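Local structure of D-alanyl-D-alanine carboxypeptidase (Penicillin binding protein) family protein (Francisella tularensis subsp. tularensis, 6OSU) at residues Ser112-Ser124 and Pro191-Val203. The protein probably removes the C-terminal D-alanine from peptidoglycan precursor peptides, acting as a serine-type D-Ala-D-Ala carboxypeptidase of the peptidase S11 family in cell wall synthesis. Residues are numbered along the deposited sequence; the frame is centred on the assembly and turned at random.
Sequences SVRNLVTGMDVVS and PEAYKVYDDKGLV
Asp121, on helix 113-123, lays its carboxylate over one face of the Tyr197 ring. CG stands anti to the carbonyl carbon (chi1 -63°), which carries the acid out over the phenol. Asp121 CB sits 3.4 Å from Tyr197 CE1. Asp121 CG lies equally near CE1 and CZ. Carboxylate and ring are stacked, their planes 24° apart. Asp121 OD1 ends 3.1 Å from Tyr197 OH, and water 1 bridges the two, in the ring plane at its edge, donating to OD1 and hydrogen-bonded to OH. Asp121 OD2 lies above the ring, offset toward its rim. Asp121 OD2 accepts from water 2, its O 2.5 Å away, which also donates to Ala193 O. Ser71 OG makes a weak hydrogen bond with Asp121 OD1.

This is the penicillin-binding-protein/beta-lactamase fold. The helix leads into Ser124, predicted to be catalytic and probably the serine of the SxN motif, whose OG is hydrogen-bonded to Ser64 and Lys278. The phenol of Tyr197 lies close to Lys278, and Asp121 is near Lys67, so the stacked pair lies beside the predicted active site.

One turn earlier, Thr118 CA meets Val196 CG1 at 3.9 Å. Thr118 OG1 turns back to donate to Arg114 O, while CG2 faces Asp199 OD2. Val122 wedges into the bend at 196-201. Val122 CG2 touches Val196 O and Asp199 CB, both at 3.6 Å, and CG1 rests on Gly201 CA. Val123 CG2 packs on Leu202 CB at 3.9 Å, where strand 201-205 begins. At the surface, Arg114 NH2 makes a long salt bridge of 3.6 Å to Glu192 OE2, which lies at the guanidinium edge.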
# COMPACT_ATOMS: atom_id res chain seq x y z
N SER A 112 -6.31 -19.92 16.45
CA SER A 112 -6.43 -19.99 15.00
C SER A 112 -5.53 -18.95 14.33
O SER A 112 -5.13 -17.95 14.94
CB SER A 112 -7.88 -19.79 14.57
OG SER A 112 -8.27 -18.44 14.70
N VAL A 113 -5.20 -19.21 13.06
CA VAL A 113 -4.45 -18.24 12.27
C VAL A 113 -5.20 -16.92 12.20
O VAL A 113 -4.61 -15.85 12.38
CB VAL A 113 -4.18 -18.79 10.85
CG1 VAL A 113 -3.47 -17.75 10.01
CG2 VAL A 113 -3.37 -20.06 10.90
N ARG A 114 -6.51 -16.99 11.95
CA ARG A 114 -7.30 -15.77 11.84
C ARG A 114 -7.16 -14.91 13.08
O ARG A 114 -6.97 -13.69 12.98
CB ARG A 114 -8.77 -16.12 11.57
CG ARG A 114 -9.54 -15.01 10.86
CD ARG A 114 -10.96 -15.42 10.46
NE ARG A 114 -11.05 -15.94 9.09
CZ ARG A 114 -10.98 -15.18 7.99
NH1 ARG A 114 -10.79 -13.87 8.09
NH2 ARG A 114 -11.09 -15.74 6.79
N ASN A 115 -7.22 -15.52 14.27
CA ASN A 115 -7.05 -14.75 15.50
C ASN A 115 -5.63 -14.21 15.64
O ASN A 115 -5.44 -13.05 16.01
CB ASN A 115 -7.43 -15.60 16.71
CG ASN A 115 -8.92 -15.81 16.84
OD1 ASN A 115 -9.72 -14.97 16.41
ND2 ASN A 115 -9.32 -16.92 17.44
N LEU A 116 -4.62 -15.05 15.36
CA LEU A 116 -3.24 -14.61 15.50
C LEU A 116 -2.90 -13.50 14.51
O LEU A 116 -2.21 -12.54 14.86
CB LEU A 116 -2.28 -15.79 15.31
CG LEU A 116 -2.22 -16.82 16.42
CD1 LEU A 116 -1.25 -17.94 16.05
CD2 LEU A 116 -1.80 -16.17 17.73
N VAL A 117 -3.39 -13.61 13.27
CA VAL A 117 -3.13 -12.57 12.28
C VAL A 117 -3.83 -11.28 12.67
O VAL A 117 -3.28 -10.18 12.50
CB VAL A 117 -3.55 -13.05 10.88
CG1 VAL A 117 -3.48 -11.90 9.88
CG2 VAL A 117 -2.66 -14.19 10.43
N THR A 118 -5.05 -11.39 13.21
CA THR A 118 -5.75 -10.20 13.69
C THR A 118 -4.97 -9.54 14.82
O THR A 118 -4.82 -8.31 14.85
CB THR A 118 -7.16 -10.57 14.15
OG1 THR A 118 -7.82 -11.31 13.11
CG2 THR A 118 -7.97 -9.31 14.44
N GLY A 119 -4.46 -10.34 15.76
CA GLY A 119 -3.64 -9.78 16.82
C GLY A 119 -2.40 -9.09 16.29
O GLY A 119 -2.03 -8.01 16.74
N MET A 120 -1.75 -9.70 15.29
CA MET A 120 -0.53 -9.13 14.73
C MET A 120 -0.81 -7.82 14.00
O MET A 120 -0.11 -6.83 14.20
CB MET A 120 0.13 -10.15 13.80
CG MET A 120 1.35 -9.65 13.06
SD MET A 120 2.08 -10.98 12.08
CE MET A 120 0.65 -11.55 11.17
N ASP A 121 -1.85 -7.80 13.16
CA ASP A 121 -2.11 -6.64 12.31
C ASP A 121 -2.79 -5.50 13.06
O ASP A 121 -2.44 -4.33 12.87
CB ASP A 121 -2.97 -7.05 11.11
CG ASP A 121 -2.27 -8.05 10.21
OD1 ASP A 121 -1.03 -8.17 10.29
OD2 ASP A 121 -2.98 -8.69 9.40
N VAL A 122 -3.77 -5.82 13.91
CA VAL A 122 -4.61 -4.81 14.53
C VAL A 122 -4.04 -4.33 15.85
O VAL A 122 -4.06 -3.14 16.16
CB VAL A 122 -6.04 -5.37 14.71
CG1 VAL A 122 -6.95 -4.33 15.35
CG2 VAL A 122 -6.59 -5.84 13.37
N VAL A 123 -3.52 -5.27 16.64
CA VAL A 123 -3.03 -4.98 17.99
C VAL A 123 -1.50 -4.91 18.03
O VAL A 123 -0.94 -4.42 19.03
CB VAL A 123 -3.60 -6.03 18.97
CG1 VAL A 123 -2.75 -6.22 20.22
CG2 VAL A 123 -5.02 -5.64 19.36
N SER A 124 -0.82 -5.33 16.97
CA SER A 124 0.64 -5.34 16.91
C SER A 124 1.22 -6.26 17.99
O SER A 124 2.28 -5.98 18.56
CB SER A 124 1.22 -3.93 17.02
OG SER A 124 2.50 -3.86 16.43
N PRO A 191 -5.71 -9.89 -1.29
CA PRO A 191 -6.78 -8.93 -0.96
C PRO A 191 -7.62 -9.34 0.24
O PRO A 191 -8.09 -8.45 0.97
CB PRO A 191 -7.61 -8.89 -2.25
CG PRO A 191 -7.34 -10.18 -2.92
CD PRO A 191 -5.92 -10.53 -2.60
N GLU A 192 -7.84 -10.63 0.48
CA GLU A 192 -8.62 -11.04 1.64
C GLU A 192 -7.87 -10.79 2.93
O GLU A 192 -8.41 -10.20 3.88
CB GLU A 192 -9.01 -12.52 1.52
CG GLU A 192 -9.43 -13.12 2.86
CD GLU A 192 -10.77 -13.82 2.80
OE1 GLU A 192 -11.07 -14.46 1.77
OE2 GLU A 192 -11.53 -13.75 3.80
N ALA A 193 -6.61 -11.24 3.01
CA ALA A 193 -5.82 -10.99 4.20
C ALA A 193 -5.64 -9.51 4.46
O ALA A 193 -5.57 -9.08 5.62
CB ALA A 193 -4.45 -11.67 4.08
N TYR A 194 -5.58 -8.70 3.41
CA TYR A 194 -5.41 -7.26 3.60
C TYR A 194 -6.62 -6.61 4.25
O TYR A 194 -6.48 -5.56 4.88
CB TYR A 194 -5.10 -6.58 2.27
CG TYR A 194 -5.04 -5.08 2.40
CD1 TYR A 194 -4.04 -4.48 3.16
CD2 TYR A 194 -5.99 -4.26 1.81
CE1 TYR A 194 -3.98 -3.11 3.31
CE2 TYR A 194 -5.94 -2.89 1.95
CZ TYR A 194 -4.93 -2.31 2.70
OH TYR A 194 -4.88 -0.94 2.84
N LYS A 195 -7.81 -7.21 4.11
CA LYS A 195 -9.00 -6.66 4.75
C LYS A 195 -8.87 -6.60 6.27
O LYS A 195 -9.58 -5.81 6.90
CB LYS A 195 -10.24 -7.47 4.37
CG LYS A 195 -10.61 -7.40 2.89
CD LYS A 195 -11.87 -8.22 2.61
CE LYS A 195 -12.09 -8.39 1.11
NZ LYS A 195 -12.45 -9.80 0.78
N VAL A 196 -8.00 -7.42 6.86
CA VAL A 196 -7.86 -7.44 8.31
C VAL A 196 -7.34 -6.11 8.83
O VAL A 196 -7.66 -5.71 9.96
CB VAL A 196 -6.93 -8.60 8.74
CG1 VAL A 196 -6.83 -8.68 10.26
CG2 VAL A 196 -7.43 -9.92 8.18
N TYR A 197 -6.56 -5.39 8.03
CA TYR A 197 -5.98 -4.13 8.49
C TYR A 197 -7.03 -3.05 8.71
O TYR A 197 -6.73 -2.05 9.37
CB TYR A 197 -4.92 -3.65 7.51
CG TYR A 197 -3.65 -4.47 7.55
CD1 TYR A 197 -2.77 -4.35 8.62
CD2 TYR A 197 -3.34 -5.37 6.54
CE1 TYR A 197 -1.60 -5.09 8.68
CE2 TYR A 197 -2.17 -6.13 6.59
CZ TYR A 197 -1.31 -5.98 7.67
OH TYR A 197 -0.15 -6.72 7.73
N ASP A 198 -8.24 -3.23 8.20
CA ASP A 198 -9.31 -2.27 8.41
C ASP A 198 -10.09 -2.52 9.69
O ASP A 198 -11.00 -1.75 10.01
CB ASP A 198 -10.26 -2.27 7.20
CG ASP A 198 -11.16 -1.04 7.15
OD1 ASP A 198 -10.64 0.08 7.31
OD2 ASP A 198 -12.38 -1.20 6.95
N ASP A 199 -9.76 -3.58 10.44
CA ASP A 199 -10.44 -3.85 11.71
C ASP A 199 -10.22 -2.71 12.69
O ASP A 199 -9.09 -2.29 12.93
CB ASP A 199 -9.94 -5.16 12.31
CG ASP A 199 -10.43 -6.39 11.56
OD1 ASP A 199 -11.09 -6.22 10.51
OD2 ASP A 199 -10.17 -7.51 12.03
N LYS A 200 -11.32 -2.22 13.28
CA LYS A 200 -11.22 -1.10 14.21
C LYS A 200 -10.58 -1.51 15.53
O LYS A 200 -9.95 -0.69 16.19
CB LYS A 200 -12.61 -0.51 14.46
CG LYS A 200 -13.36 -0.10 13.20
CD LYS A 200 -12.81 1.19 12.60
CE LYS A 200 -12.32 0.96 11.18
NZ LYS A 200 -13.36 0.30 10.33
N GLY A 201 -10.72 -2.77 15.92
CA GLY A 201 -10.15 -3.23 17.17
C GLY A 201 -10.28 -4.73 17.32
O GLY A 201 -10.67 -5.43 16.39
N LEU A 202 -9.95 -5.20 18.52
CA LEU A 202 -9.97 -6.63 18.83
C LEU A 202 -10.64 -6.85 20.18
O LEU A 202 -10.17 -6.35 21.20
CB LEU A 202 -8.55 -7.20 18.84
CG LEU A 202 -8.41 -8.64 19.34
CD1 LEU A 202 -9.20 -9.61 18.47
CD2 LEU A 202 -6.95 -9.06 19.42
N VAL A 203 -11.75 -7.58 20.17
CA VAL A 203 -12.43 -8.02 21.38
C VAL A 203 -11.97 -9.46 21.64
O VAL A 203 -12.37 -10.38 20.91
CB VAL A 203 -13.95 -7.93 21.25
CG1 VAL A 203 -14.62 -8.31 22.57
CG2 VAL A 203 -14.36 -6.54 20.80
O HOH W 1 1.09 -6.76 9.99
O HOH W 2 -3.36 -9.73 7.12